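Local coordinates for protein multicopper oxidase (Pseudomonas thermotolerans, PDB 6VOW) that probably acts as a laccase-like multicopper oxidase, taking electrons from substrates at one copper and reducing dioxygen at a separate copper cluster, at residues Gly68-Cys73 / Arg222-Asp227; Pro152-Glu157 / Glu166-Leu171; Val230-Asn235 / Leu288-Leu293; Glu259-Pro264 / Thr414-Lys419; Ala315-Ser320 / Val396-Ser401. All coordinates share one frame; numbering follows the deposited sequence. Where two conformers were deposited one is given.

How the contacts relate
The contacts run from the junction of the first two cupredoxin-type domains to the outside of the last. Contacts 1 and 2 form one interface, their centres 5 Å apart, with strands 71-74 and 151-156 facing strands 218-225 and 165-174. Contact 3, about 16 Å from contact 1 between centres, touches it through Tyr232 and Leu234, which meet Asn225 and Leu223, and touches contact 2 through Leu171. Strand 260-262 pairs with 232-235 and leads to contact 4. There the Leu416 side chain is about 8 Å from a copper, whereas Phe224 of contact 1 is about 11 Å from the Cu-O-Cu linkage. Contact 5, with its centre 19 Å from that of contact 4, touches it through Phe397 and Val399.

Contact 1 of 5, residues Gly68-Cys73 / Arg222-Asp227; sequences GVELRC and RLFNLD
The carboxylate of Glu70 approaches the Phe224 ring obliquely, OE2 lying 4.4 Å from CE1, where two cupredoxin-type beta-sandwich domains of the multicopper oxidase fold face each other. Strands 71-74 and 218-225 belong to different sheets; the nearest CA atoms of the two segments, those of Glu70, just before strand 71-74, and of Phe224, are still 11.2 Å apart, so long side chains do the reaching and no hydrogen bond joins the segments directly. Farther along, NH2 of Arg72 comes within 4.3 Å of NH2 of Arg222. Both guanidinium groups gather round Glu166, which makes salt bridges to each, and Arg72 is also paired with Glu156; the shared carboxylate probably offsets the nearness of the two positive charges. Glu70 OE2 approaches Ser168 OG very closely, a doubtful hydrogen bond, while the other carboxylate oxygen steadies Arg72: NH1 donates to Glu70 OE1 over 2.7 Å, at an N-H...O angle of 159°, with that oxygen lying in the guanidinium plane.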
# COMPACT_ATOMS: atom_id res chain seq x y z
N GLY A 68 -6.36 10.82 -1.78
CA GLY A 68 -7.11 10.93 -3.01
C GLY A 68 -8.44 10.17 -3.06
O GLY A 68 -8.75 9.25 -2.27
N VAL A 69 -9.24 10.57 -4.01
CA VAL A 69 -10.50 9.93 -4.24
C VAL A 69 -10.39 8.39 -4.28
O VAL A 69 -9.34 7.82 -4.69
CB VAL A 69 -11.03 10.39 -5.59
CG1 VAL A 69 -10.62 9.37 -6.63
CG2 VAL A 69 -12.53 10.60 -5.53
N GLU A 70 -11.45 7.71 -3.83
CA GLU A 70 -11.47 6.23 -3.88
C GLU A 70 -11.74 5.72 -5.33
O GLU A 70 -12.65 6.08 -5.93
CB GLU A 70 -12.36 5.53 -2.82
CG GLU A 70 -11.99 4.01 -2.76
CD GLU A 70 -12.62 3.18 -1.62
OE1 GLU A 70 -13.43 2.32 -1.96
OE2 GLU A 70 -12.28 3.29 -0.40
N LEU A 71 -10.83 4.99 -5.92
CA LEU A 71 -11.16 4.33 -7.19
C LEU A 71 -11.76 2.93 -6.94
O LEU A 71 -11.21 2.11 -6.12
CB LEU A 71 -9.96 4.26 -8.09
CG LEU A 71 -9.72 5.38 -9.10
CD1 LEU A 71 -9.73 6.72 -8.56
CD2 LEU A 71 -8.37 5.19 -9.74
N ARG A 72 -12.88 2.64 -7.60
CA ARG A 72 -13.43 1.23 -7.49
C ARG A 72 -13.45 0.56 -8.82
O ARG A 72 -13.78 1.22 -9.83
CB ARG A 72 -14.87 1.16 -7.06
CG ARG A 72 -15.28 1.94 -5.89
CD ARG A 72 -14.84 1.29 -4.63
NE ARG A 72 -15.67 0.17 -4.25
CZ ARG A 72 -15.92 -0.17 -2.98
NH1 ARG A 72 -15.45 0.50 -1.91
NH2 ARG A 72 -16.66 -1.20 -2.80
N CYS A 73 -13.07 -0.73 -8.80
CA CYS A 73 -13.28 -1.60 -9.93
C CYS A 73 -13.87 -2.91 -9.42
O CYS A 73 -14.23 -3.05 -8.23
CB CYS A 73 -11.97 -1.85 -10.68
SG CYS A 73 -12.16 -2.46 -12.46
N ARG A 222 -11.64 -1.56 5.57
CA ARG A 222 -10.55 -1.65 4.58
C ARG A 222 -9.52 -0.65 5.07
O ARG A 222 -9.82 0.53 5.12
CB ARG A 222 -11.07 -1.23 3.19
CG ARG A 222 -12.17 -2.12 2.67
CD ARG A 222 -12.71 -1.56 1.38
NE ARG A 222 -13.76 -2.39 0.73
CZ ARG A 222 -13.54 -3.49 0.02
NH1 ARG A 222 -12.39 -3.99 -0.12
NH2 ARG A 222 -14.56 -4.15 -0.56
N LEU A 223 -8.33 -1.13 5.44
CA LEU A 223 -7.31 -0.26 6.11
C LEU A 223 -6.19 -0.13 5.16
O LEU A 223 -5.58 -1.14 4.76
CB LEU A 223 -6.84 -0.93 7.36
CG LEU A 223 -7.90 -0.71 8.45
CD1 LEU A 223 -7.93 -1.85 9.45
CD2 LEU A 223 -7.55 0.56 9.18
N PHE A 224 -5.94 1.11 4.76
CA PHE A 224 -4.89 1.44 3.82
C PHE A 224 -3.85 2.32 4.52
O PHE A 224 -4.17 3.38 5.08
CB PHE A 224 -5.42 2.24 2.62
CG PHE A 224 -6.58 1.63 1.92
CD1 PHE A 224 -7.85 1.79 2.39
CD2 PHE A 224 -6.40 0.94 0.75
CE1 PHE A 224 -8.92 1.27 1.66
CE2 PHE A 224 -7.45 0.35 0.07
CZ PHE A 224 -8.73 0.59 0.50
N ASN A 225 -2.61 1.90 4.46
CA ASN A 225 -1.56 2.76 5.00
C ASN A 225 -1.01 3.54 3.81
O ASN A 225 -0.25 3.01 2.97
CB ASN A 225 -0.48 1.93 5.72
CG ASN A 225 0.68 2.81 6.22
OD1 ASN A 225 0.88 3.94 5.74
ND2 ASN A 225 1.44 2.29 7.19
N LEU A 226 -1.44 4.80 3.72
CA LEU A 226 -1.04 5.59 2.64
C LEU A 226 0.13 6.45 3.01
O LEU A 226 0.46 7.33 2.24
CB LEU A 226 -2.20 6.41 2.05
CG LEU A 226 -3.43 5.61 1.73
CD1 LEU A 226 -4.40 6.53 1.03
CD2 LEU A 226 -3.13 4.43 0.79
N ASP A 227 0.82 6.12 4.09
CA ASP A 227 1.90 6.91 4.56
C ASP A 227 3.21 6.63 3.87
O ASP A 227 3.44 5.58 3.45
CB ASP A 227 2.08 6.77 6.04
CG ASP A 227 2.88 7.96 6.61
OD1 ASP A 227 2.28 9.10 6.66
OD2 ASP A 227 4.13 7.76 6.88

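Contact 2 of 5, residues Pro152-Glu157 / Glu166-Leu171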
# COMPACT_ATOMS: atom_id res chain seq x y z
N PRO A 152 -6.81 5.36 -2.17
CA PRO A 152 -7.24 3.96 -2.14
C PRO A 152 -7.86 3.49 -3.48
O PRO A 152 -8.60 4.29 -4.11
CB PRO A 152 -8.32 3.93 -1.01
CG PRO A 152 -8.76 5.31 -0.83
CD PRO A 152 -7.89 6.22 -1.72
N LEU A 153 -7.54 2.24 -3.88
CA LEU A 153 -8.21 1.48 -4.98
C LEU A 153 -8.81 0.19 -4.48
O LEU A 153 -8.10 -0.66 -3.95
CB LEU A 153 -7.22 1.13 -6.07
CG LEU A 153 -7.63 0.25 -7.23
CD1 LEU A 153 -8.86 0.82 -7.88
CD2 LEU A 153 -6.49 0.10 -8.21
N VAL A 154 -10.13 0.07 -4.55
CA VAL A 154 -10.84 -1.18 -4.19
C VAL A 154 -11.22 -1.94 -5.45
O VAL A 154 -11.87 -1.37 -6.32
CB VAL A 154 -12.12 -0.90 -3.37
CG1 VAL A 154 -12.83 -2.17 -3.01
CG2 VAL A 154 -11.79 -0.17 -2.08
N VAL A 155 -10.78 -3.20 -5.56
CA VAL A 155 -11.26 -4.10 -6.54
C VAL A 155 -12.27 -5.03 -5.85
O VAL A 155 -11.88 -5.83 -5.02
CB VAL A 155 -10.11 -4.85 -7.24
CG1 VAL A 155 -10.65 -5.80 -8.34
CG2 VAL A 155 -9.14 -3.81 -7.88
N GLU A 156 -13.57 -4.80 -6.11
CA GLU A 156 -14.62 -5.58 -5.58
C GLU A 156 -14.47 -7.07 -6.01
O GLU A 156 -14.00 -7.41 -7.12
CB GLU A 156 -15.97 -4.98 -5.97
CG GLU A 156 -16.21 -3.64 -5.25
CD GLU A 156 -17.48 -2.89 -5.65
OE1 GLU A 156 -18.32 -3.58 -6.25
OE2 GLU A 156 -17.64 -1.66 -5.36
N GLU A 157 -14.80 -7.98 -5.10
CA GLU A 157 -14.83 -9.46 -5.46
C GLU A 157 -15.85 -9.70 -6.63
O GLU A 157 -16.86 -9.00 -6.77
CB GLU A 157 -15.24 -10.35 -4.29
CG GLU A 157 -14.26 -10.41 -3.10
CD GLU A 157 -14.21 -9.06 -2.31
OE1 GLU A 157 -15.26 -8.32 -2.11
OE2 GLU A 157 -13.09 -8.72 -1.89
N GLU A 166 -19.05 -1.99 4.71
CA GLU A 166 -17.61 -1.79 4.58
C GLU A 166 -17.34 -0.38 4.82
O GLU A 166 -18.22 0.43 4.69
CB GLU A 166 -17.08 -2.24 3.20
CG GLU A 166 -17.54 -1.45 2.00
CD GLU A 166 -16.61 -1.62 0.81
OE1 GLU A 166 -16.61 -2.71 0.18
OE2 GLU A 166 -15.84 -0.67 0.59
N LEU A 167 -16.10 -0.10 5.15
CA LEU A 167 -15.66 1.24 5.42
C LEU A 167 -14.19 1.29 5.03
O LEU A 167 -13.42 0.43 5.43
CB LEU A 167 -15.74 1.47 6.92
CG LEU A 167 -15.48 2.87 7.38
CD1 LEU A 167 -16.52 3.83 6.81
CD2 LEU A 167 -15.55 2.84 8.89
N SER A 168 -13.84 2.29 4.26
CA SER A 168 -12.48 2.53 3.87
C SER A 168 -11.79 3.51 4.82
O SER A 168 -12.32 4.59 5.09
CB SER A 168 -12.41 3.12 2.47
OG SER A 168 -12.87 2.17 1.52
N LEU A 169 -10.60 3.12 5.30
CA LEU A 169 -9.74 3.92 6.27
C LEU A 169 -8.38 4.11 5.70
O LEU A 169 -7.65 3.15 5.60
CB LEU A 169 -9.58 3.22 7.64
CG LEU A 169 -10.64 3.70 8.62
CD1 LEU A 169 -12.03 3.72 8.02
CD2 LEU A 169 -10.64 2.81 9.81
N SER A 170 -8.08 5.33 5.29
CA SER A 170 -6.79 5.65 4.67
C SER A 170 -5.96 6.42 5.69
O SER A 170 -6.32 7.52 6.07
CB SER A 170 -6.98 6.48 3.40
OG SER A 170 -7.54 5.71 2.34
N LEU A 171 -4.90 5.77 6.16
CA LEU A 171 -4.01 6.36 7.13
C LEU A 171 -2.91 7.14 6.48
O LEU A 171 -2.27 6.68 5.58
CB LEU A 171 -3.31 5.24 7.88
CG LEU A 171 -4.32 4.42 8.70
CD1 LEU A 171 -3.70 3.10 9.14
CD2 LEU A 171 -4.65 5.26 9.89
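Near the start of strand 151-156, Pro152 lays its ring against the hydroxyl of Ser170, at a face-to-face junction between sheets of two cupredoxin-type beta-sandwich domains. The ring carbon CG touches most closely, and CB of Pro152 follows at 3.9 Å from Ser170 OG. No hydrogen bond passes between the two segments, so this is a carbon surface set against a hydroxyl. Phe224 of the adjoining strand 218-225 packs on the proline as well. Two residues on, after Leu153 has turned to the other face of its strand, Val154 again points across the gap. Its CG2 methyl comes 4.4 Å from Ser168 OG, a looser approach, and this hydroxyl has its polar partner in Glu70; the valine also packs against Arg222, chiefly its guanidinium group. At the end of the strand the surface becomes charged. Glu156 OE2 lies 5.7 Å from Glu166 OE1, but arginines are interleaved with the acids: Glu156 is bridged to Arg74 and joins the network of arginines gathered round Glu166. Glu157, where the strand gives way to loop, has its own salt bridge to Arg220. At the Pro152 end, chi1 of -71° sets Ser170 OG anti to its carbonyl carbon, 3.4 Å from Pro152 CG.

Contact 3 of 5, residues Val230-Asn235 / Leu288-Leu293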
# COMPACT_ATOMS: atom_id res chain seq x y z
N VAL A 230 5.44 5.69 8.13
CA VAL A 230 4.92 5.12 9.36
C VAL A 230 4.46 3.63 9.28
O VAL A 230 3.91 3.21 8.34
CB VAL A 230 3.87 6.03 9.99
CG1 VAL A 230 3.27 5.41 11.22
CG2 VAL A 230 4.50 7.36 10.35
N THR A 231 4.79 2.84 10.27
CA THR A 231 4.16 1.57 10.51
C THR A 231 3.20 1.71 11.69
O THR A 231 3.64 1.92 12.77
CB THR A 231 5.19 0.54 10.82
OG1 THR A 231 5.90 0.25 9.62
CG2 THR A 231 4.55 -0.71 11.30
N TYR A 232 1.90 1.57 11.46
CA TYR A 232 0.89 1.69 12.48
C TYR A 232 0.70 0.33 13.14
O TYR A 232 0.41 -0.66 12.49
CB TYR A 232 -0.38 2.13 11.88
CG TYR A 232 -0.23 3.41 11.16
CD1 TYR A 232 -0.21 4.62 11.84
CD2 TYR A 232 -0.19 3.43 9.76
CE1 TYR A 232 -0.05 5.81 11.13
CE2 TYR A 232 -0.09 4.60 9.07
CZ TYR A 232 -0.00 5.79 9.76
OH TYR A 232 0.13 6.94 9.02
N ARG A 233 0.91 0.31 14.46
CA ARG A 233 0.81 -0.91 15.29
C ARG A 233 -0.62 -1.00 15.66
O ARG A 233 -1.05 -0.60 16.73
CB ARG A 233 1.71 -0.81 16.51
CG ARG A 233 3.16 -0.72 16.07
CD ARG A 233 4.17 -0.98 17.18
NE ARG A 233 3.94 -0.19 18.41
CZ ARG A 233 4.01 1.15 18.51
NH1 ARG A 233 4.27 1.93 17.44
NH2 ARG A 233 3.79 1.72 19.71
N LEU A 234 -1.39 -1.44 14.69
CA LEU A 234 -2.87 -1.35 14.82
C LEU A 234 -3.38 -2.31 15.82
O LEU A 234 -3.01 -3.48 15.85
CB LEU A 234 -3.55 -1.68 13.47
CG LEU A 234 -3.40 -0.77 12.26
CD1 LEU A 234 -4.21 -1.35 11.11
CD2 LEU A 234 -3.87 0.63 12.55
N ASN A 235 -4.30 -1.84 16.62
CA ASN A 235 -4.86 -2.66 17.67
C ASN A 235 -6.20 -2.05 17.87
O ASN A 235 -6.37 -0.86 17.55
CB ASN A 235 -3.95 -2.70 18.91
CG ASN A 235 -3.75 -1.35 19.52
OD1 ASN A 235 -2.80 -0.62 19.21
ND2 ASN A 235 -4.63 -1.01 20.42
N LEU A 288 -2.08 5.28 20.89
CA LEU A 288 -2.62 6.47 20.27
C LEU A 288 -3.86 6.10 19.46
O LEU A 288 -3.80 5.19 18.63
CB LEU A 288 -1.55 7.09 19.34
CG LEU A 288 -0.25 7.50 20.01
CD1 LEU A 288 0.73 7.95 18.95
CD2 LEU A 288 -0.50 8.60 21.07
N ARG A 289 -4.95 6.84 19.66
CA ARG A 289 -6.16 6.66 18.85
C ARG A 289 -5.92 7.24 17.47
O ARG A 289 -5.54 8.39 17.32
CB ARG A 289 -7.36 7.40 19.41
CG ARG A 289 -7.77 7.05 20.79
CD ARG A 289 -8.25 8.38 21.43
NE ARG A 289 -9.70 8.49 21.59
CZ ARG A 289 -10.33 9.60 21.92
NH1 ARG A 289 -9.69 10.74 22.05
NH2 ARG A 289 -11.66 9.58 22.06
N LEU A 290 -6.20 6.40 16.49
CA LEU A 290 -6.23 6.76 15.08
C LEU A 290 -7.65 7.19 14.71
O LEU A 290 -7.88 8.12 13.95
CB LEU A 290 -5.89 5.51 14.31
CG LEU A 290 -4.44 5.05 14.40
CD1 LEU A 290 -4.21 3.69 13.70
CD2 LEU A 290 -3.62 6.18 13.84
N ALA A 291 -8.61 6.51 15.30
CA ALA A 291 -10.00 6.70 15.02
C ALA A 291 -10.75 6.01 16.11
O ALA A 291 -10.28 5.08 16.74
CB ALA A 291 -10.40 6.06 13.68
N THR A 292 -11.97 6.46 16.26
CA THR A 292 -12.97 5.94 17.08
C THR A 292 -14.16 5.42 16.23
O THR A 292 -14.71 6.15 15.43
CB THR A 292 -13.42 7.08 18.02
OG1 THR A 292 -12.30 7.52 18.78
CG2 THR A 292 -14.36 6.60 18.93
N LEU A 293 -14.58 4.20 16.51
CA LEU A 293 -15.68 3.52 15.86
C LEU A 293 -16.81 3.51 16.83
O LEU A 293 -16.73 2.83 17.84
CB LEU A 293 -15.31 2.07 15.56
CG LEU A 293 -14.07 1.89 14.72
CD1 LEU A 293 -13.98 0.41 14.49
CD2 LEU A 293 -14.12 2.64 13.41
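Leu234 and Leu290 cross at about a right angle, and their branch ends press together: CD2 of Leu234 is only 3.3 Å from CD1 of Leu290, tighter than ordinary van der Waals contact. The other methyl of Leu290, CD2, approaches the Tyr232 ring obliquely, 4.2 Å from CD1, so that the leucine reaches two side chains two residues apart on the same strand. For Leu290, chi1 of -71° sets CG opposite the carbonyl carbon and, with chi2 near 174°, turns CD1 to Leu234 and CD2 to Tyr232. The Tyr232 ring is held at two further points: CG1 of Val230 lies 3.4 Å above one face, offset toward the rim, and the phenol oxygen is hydrogen-bonded to Thr173. Between Tyr232 and Leu234, Arg233 is the centre of an inverse gamma turn. Leu290 stands where its own chain turns a corner, and with Ala291 it faces Leu283 in a classic beta bulge. In the sheet of this cupredoxin-type domain, strand 280-285 runs between 232-235 and 288-296, so the contact spans it; Leu171 of strand 165-174 and Leu223 of strand 218-225 close in from the facing sheet.

Contact 4 of 5, residues Glu259-Pro264 / Thr414-Lys419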
# COMPACT_ATOMS: atom_id res chain seq x y z
N GLU A 259 -2.02 -6.91 17.99
CA GLU A 259 -1.73 -5.81 17.11
C GLU A 259 -1.46 -6.29 15.72
O GLU A 259 -1.16 -7.45 15.49
CB GLU A 259 -0.60 -4.90 17.65
CG GLU A 259 0.65 -5.66 18.09
CD GLU A 259 1.73 -4.73 18.61
OE1 GLU A 259 1.45 -3.58 19.06
OE2 GLU A 259 2.89 -5.18 18.54
N TYR A 260 -1.67 -5.43 14.76
CA TYR A 260 -1.19 -5.78 13.43
C TYR A 260 -0.28 -4.64 12.97
O TYR A 260 -0.67 -3.49 13.03
CB TYR A 260 -2.37 -6.00 12.49
CG TYR A 260 -1.89 -6.45 11.15
CD1 TYR A 260 -1.52 -5.52 10.19
CD2 TYR A 260 -1.80 -7.81 10.84
CE1 TYR A 260 -1.07 -5.92 8.94
CE2 TYR A 260 -1.38 -8.19 9.62
CZ TYR A 260 -1.03 -7.22 8.65
OH TYR A 260 -0.54 -7.61 7.42
N TRP A 261 0.91 -4.96 12.50
CA TRP A 261 1.88 -3.94 12.06
C TRP A 261 1.64 -3.63 10.60
O TRP A 261 2.04 -4.41 9.70
CB TRP A 261 3.33 -4.43 12.24
CG TRP A 261 3.77 -4.47 13.69
CD1 TRP A 261 3.06 -4.94 14.74
CD2 TRP A 261 5.02 -4.03 14.23
NE1 TRP A 261 3.77 -4.85 15.88
CE2 TRP A 261 4.98 -4.27 15.61
CE3 TRP A 261 6.14 -3.42 13.69
CZ2 TRP A 261 6.04 -3.97 16.46
CZ3 TRP A 261 7.20 -3.11 14.51
CH2 TRP A 261 7.15 -3.38 15.89
N LEU A 262 0.96 -2.53 10.36
CA LEU A 262 0.59 -2.11 9.04
C LEU A 262 1.67 -1.18 8.60
O LEU A 262 1.68 0.01 8.95
CB LEU A 262 -0.75 -1.29 9.06
CG LEU A 262 -1.44 -1.09 7.69
CD1 LEU A 262 -1.83 -2.44 7.25
CD2 LEU A 262 -2.74 -0.33 7.79
N GLY A 263 2.59 -1.73 7.86
CA GLY A 263 3.60 -0.91 7.21
C GLY A 263 3.14 -0.01 6.09
O GLY A 263 2.06 -0.16 5.56
N PRO A 264 4.00 0.92 5.68
CA PRO A 264 3.62 1.81 4.57
C PRO A 264 3.30 1.00 3.32
O PRO A 264 4.01 -0.02 2.98
CB PRO A 264 4.84 2.71 4.39
CG PRO A 264 5.65 2.56 5.66
CD PRO A 264 5.37 1.21 6.20
N THR A 414 3.98 -6.95 -0.52
CA THR A 414 4.88 -6.35 0.45
C THR A 414 5.13 -7.17 1.67
O THR A 414 4.24 -7.73 2.20
CB THR A 414 4.35 -4.97 0.78
OG1 THR A 414 4.39 -4.30 -0.45
CG2 THR A 414 5.27 -4.16 1.72
N TYR A 415 6.38 -7.25 2.09
CA TYR A 415 6.70 -7.90 3.34
C TYR A 415 7.43 -6.91 4.24
O TYR A 415 8.42 -6.32 3.85
CB TYR A 415 7.59 -9.12 3.17
CG TYR A 415 7.78 -9.82 4.48
CD1 TYR A 415 6.65 -10.38 5.12
CD2 TYR A 415 9.03 -9.93 5.11
CE1 TYR A 415 6.75 -11.01 6.33
CE2 TYR A 415 9.14 -10.59 6.36
CZ TYR A 415 8.00 -11.14 6.96
OH TYR A 415 7.99 -11.82 8.21
N LEU A 416 6.94 -6.75 5.45
CA LEU A 416 7.58 -5.85 6.42
C LEU A 416 8.76 -6.60 7.09
O LEU A 416 8.61 -7.46 8.02
CB LEU A 416 6.51 -5.30 7.43
CG LEU A 416 6.92 -4.26 8.45
CD1 LEU A 416 7.49 -2.99 7.86
CD2 LEU A 416 5.73 -3.94 9.32
N LEU A 417 9.93 -6.27 6.58
CA LEU A 417 11.14 -6.98 6.89
C LEU A 417 11.78 -6.42 8.12
O LEU A 417 12.34 -5.30 8.10
CB LEU A 417 12.09 -6.86 5.73
CG LEU A 417 13.25 -7.85 5.80
CD1 LEU A 417 12.76 -9.27 5.80
CD2 LEU A 417 14.14 -7.58 4.56
N GLY A 418 11.67 -7.17 9.21
CA GLY A 418 12.05 -6.67 10.52
C GLY A 418 13.53 -6.52 10.59
O GLY A 418 14.28 -6.87 9.66
N LYS A 419 13.90 -5.93 11.73
CA LYS A 419 15.25 -5.67 12.15
C LYS A 419 15.96 -6.98 12.17
O LYS A 419 15.48 -7.92 12.80
CB LYS A 419 15.23 -5.15 13.57
CG LYS A 419 14.49 -3.84 13.84
CD LYS A 419 14.75 -3.46 15.30
CE LYS A 419 14.04 -2.23 15.83
NZ LYS A 419 14.18 -1.08 14.90
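Leu416 pushes its CD2 methyl against the backbone at the end of strand 260-262, between Trp261 and Gly263, 3.7 Å from Trp261 O and 3.8 Å from Trp261 CB. The same methyl lies 4.1 Å from Gly263 N and stays near the plane of the indole, at its edge. A chi1 of -175° places Leu416 CG opposite its backbone nitrogen and extends the side chain across the gap, where the CA atoms of Leu416 and Gly263 approach to 6.4 Å. One shell out, the indole is fixed by Glu259: NE1 donates to OE2 over 2.8 Å, at an N-H...O angle of 163°, the oxygen lying in the ring plane although the donor comes from above the carboxylate plane. On the other side, Pro389 packs against Leu416, and strand 414-417 pairs with strand 388-392. Thr414 OG1 is hydrogen-bonded to ND1 of His391, while Leu417 pairs through its backbone with His388; the two histidines are ligands of separate copper sites. With no hydrogen bond crossing between the segments, the apolar leucine joins two cupredoxin-type domains by dispersion contacts, and Thr414, two residues earlier, probably helps orient a copper-binding imidazole.

Contact 5 of 5, residues Ala315-Ser320 / Val396-Ser401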
# COMPACT_ATOMS: atom_id res chain seq x y z
N ALA A 315 -0.44 -17.12 -9.30
CA ALA A 315 0.25 -18.32 -9.72
C ALA A 315 0.94 -18.95 -8.50
O ALA A 315 1.83 -18.36 -7.91
CB ALA A 315 1.25 -17.96 -10.84
N GLU A 316 0.49 -20.13 -8.09
CA GLU A 316 1.07 -20.85 -6.97
C GLU A 316 2.54 -21.02 -7.20
O GLU A 316 2.95 -21.55 -8.22
CB GLU A 316 0.42 -22.22 -6.79
CG GLU A 316 0.74 -22.88 -5.45
CD GLU A 316 0.47 -22.00 -4.24
OE1 GLU A 316 -0.74 -21.81 -3.90
OE2 GLU A 316 1.46 -21.51 -3.61
N PRO A 317 3.35 -20.52 -6.30
CA PRO A 317 4.72 -20.96 -6.45
C PRO A 317 4.75 -22.42 -6.00
O PRO A 317 4.01 -22.82 -5.09
CB PRO A 317 5.52 -19.99 -5.57
CG PRO A 317 4.60 -18.83 -5.42
CD PRO A 317 3.24 -19.46 -5.32
N ASP A 318 5.55 -23.20 -6.75
CA ASP A 318 5.87 -24.64 -6.61
C ASP A 318 7.32 -24.66 -6.00
O ASP A 318 8.31 -24.51 -6.72
CB ASP A 318 5.77 -25.36 -8.03
CG ASP A 318 6.50 -26.71 -8.08
OD1 ASP A 318 7.13 -27.08 -7.07
OD2 ASP A 318 6.45 -27.43 -9.13
N LEU A 319 7.40 -24.84 -4.68
CA LEU A 319 8.69 -24.80 -3.96
C LEU A 319 9.70 -25.81 -4.45
O LEU A 319 10.88 -25.49 -4.52
CB LEU A 319 8.51 -24.94 -2.44
CG LEU A 319 7.64 -23.85 -1.79
CD1 LEU A 319 7.97 -23.71 -0.31
CD2 LEU A 319 7.78 -22.49 -2.49
N SER A 320 9.25 -27.02 -4.79
CA SER A 320 10.18 -28.06 -5.21
C SER A 320 10.90 -27.65 -6.51
O SER A 320 12.04 -28.07 -6.74
CB SER A 320 9.46 -29.40 -5.35
OG SER A 320 8.18 -29.24 -5.98
N VAL A 396 3.05 -10.79 -7.36
CA VAL A 396 2.64 -11.08 -6.02
C VAL A 396 3.52 -12.20 -5.51
O VAL A 396 3.71 -13.18 -6.22
CB VAL A 396 1.17 -11.48 -6.06
CG1 VAL A 396 0.86 -12.44 -4.97
CG2 VAL A 396 0.32 -10.23 -5.92
N PHE A 397 4.05 -12.07 -4.30
CA PHE A 397 4.82 -13.18 -3.79
C PHE A 397 4.09 -13.76 -2.60
O PHE A 397 3.22 -13.11 -2.01
CB PHE A 397 6.27 -12.78 -3.44
CG PHE A 397 6.37 -11.60 -2.55
CD1 PHE A 397 6.22 -11.73 -1.18
CD2 PHE A 397 6.60 -10.34 -3.08
CE1 PHE A 397 6.30 -10.58 -0.36
CE2 PHE A 397 6.71 -9.23 -2.30
CZ PHE A 397 6.57 -9.33 -0.93
N LYS A 398 4.43 -14.99 -2.30
CA LYS A 398 3.91 -15.72 -1.16
C LYS A 398 4.97 -15.78 -0.09
O LYS A 398 6.09 -16.20 -0.35
CB LYS A 398 3.59 -17.17 -1.59
CG LYS A 398 2.85 -17.97 -0.54
CD LYS A 398 2.37 -19.28 -1.04
CE LYS A 398 1.14 -19.71 -0.26
NZ LYS A 398 0.68 -21.03 -0.82
N VAL A 399 4.63 -15.38 1.10
CA VAL A 399 5.56 -15.32 2.22
C VAL A 399 5.66 -16.68 2.81
O VAL A 399 4.64 -17.28 3.23
CB VAL A 399 5.04 -14.37 3.29
CG1 VAL A 399 6.03 -14.23 4.44
CG2 VAL A 399 4.77 -13.03 2.67
N LEU A 400 6.88 -17.20 2.87
CA LEU A 400 7.00 -18.59 3.24
C LEU A 400 7.26 -18.68 4.74
O LEU A 400 6.42 -19.20 5.54
CB LEU A 400 8.10 -19.24 2.43
CG LEU A 400 7.85 -20.01 1.18
CD1 LEU A 400 6.88 -19.27 0.28
CD2 LEU A 400 9.17 -20.31 0.50
N SER A 401 8.42 -18.12 5.10
CA SER A 401 9.01 -18.26 6.45
C SER A 401 9.77 -17.01 6.85
O SER A 401 10.09 -16.15 6.00
CB SER A 401 9.96 -19.47 6.50
OG SER A 401 10.92 -19.42 5.46
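Glu316 reaches Lys398 by folding back on itself: chi1 of -166° puts CG opposite the backbone nitrogen, and a bend at chi2 (52°) swings the carboxylate round, although the CB points away from the partner strand. Lys398 meets it with a chain extended beyond CG. The result is a salt bridge, with NZ donating to OE2 over 2.9 Å and approaching on the syn side of that oxygen, 24° out of the carboxylate plane; OE1 is farther from NZ, at 3.5 Å. Next to the ion pair, CG of Pro317 rests 4.3 Å from CB of Lys398. Two residues farther along each segment a second contact forms, where Leu319 and Leu400 reach toward each other tip to tip, CD1 of the former 3.7 Å from CD2 of the latter. The loop is shaped locally by Asp318, whose OD1 accepts from Ser320 OG over 2.6 Å. This connecting loop, which precedes strand 323-329, is thus laid over the surface of the last cupredoxin-type domain. Pro317 also packs on Ala426 of strand 422-428, and both leucines touch Ile377 of strand 375-382; Leu400 and Ser401 form a classic beta bulge opposite Arg424.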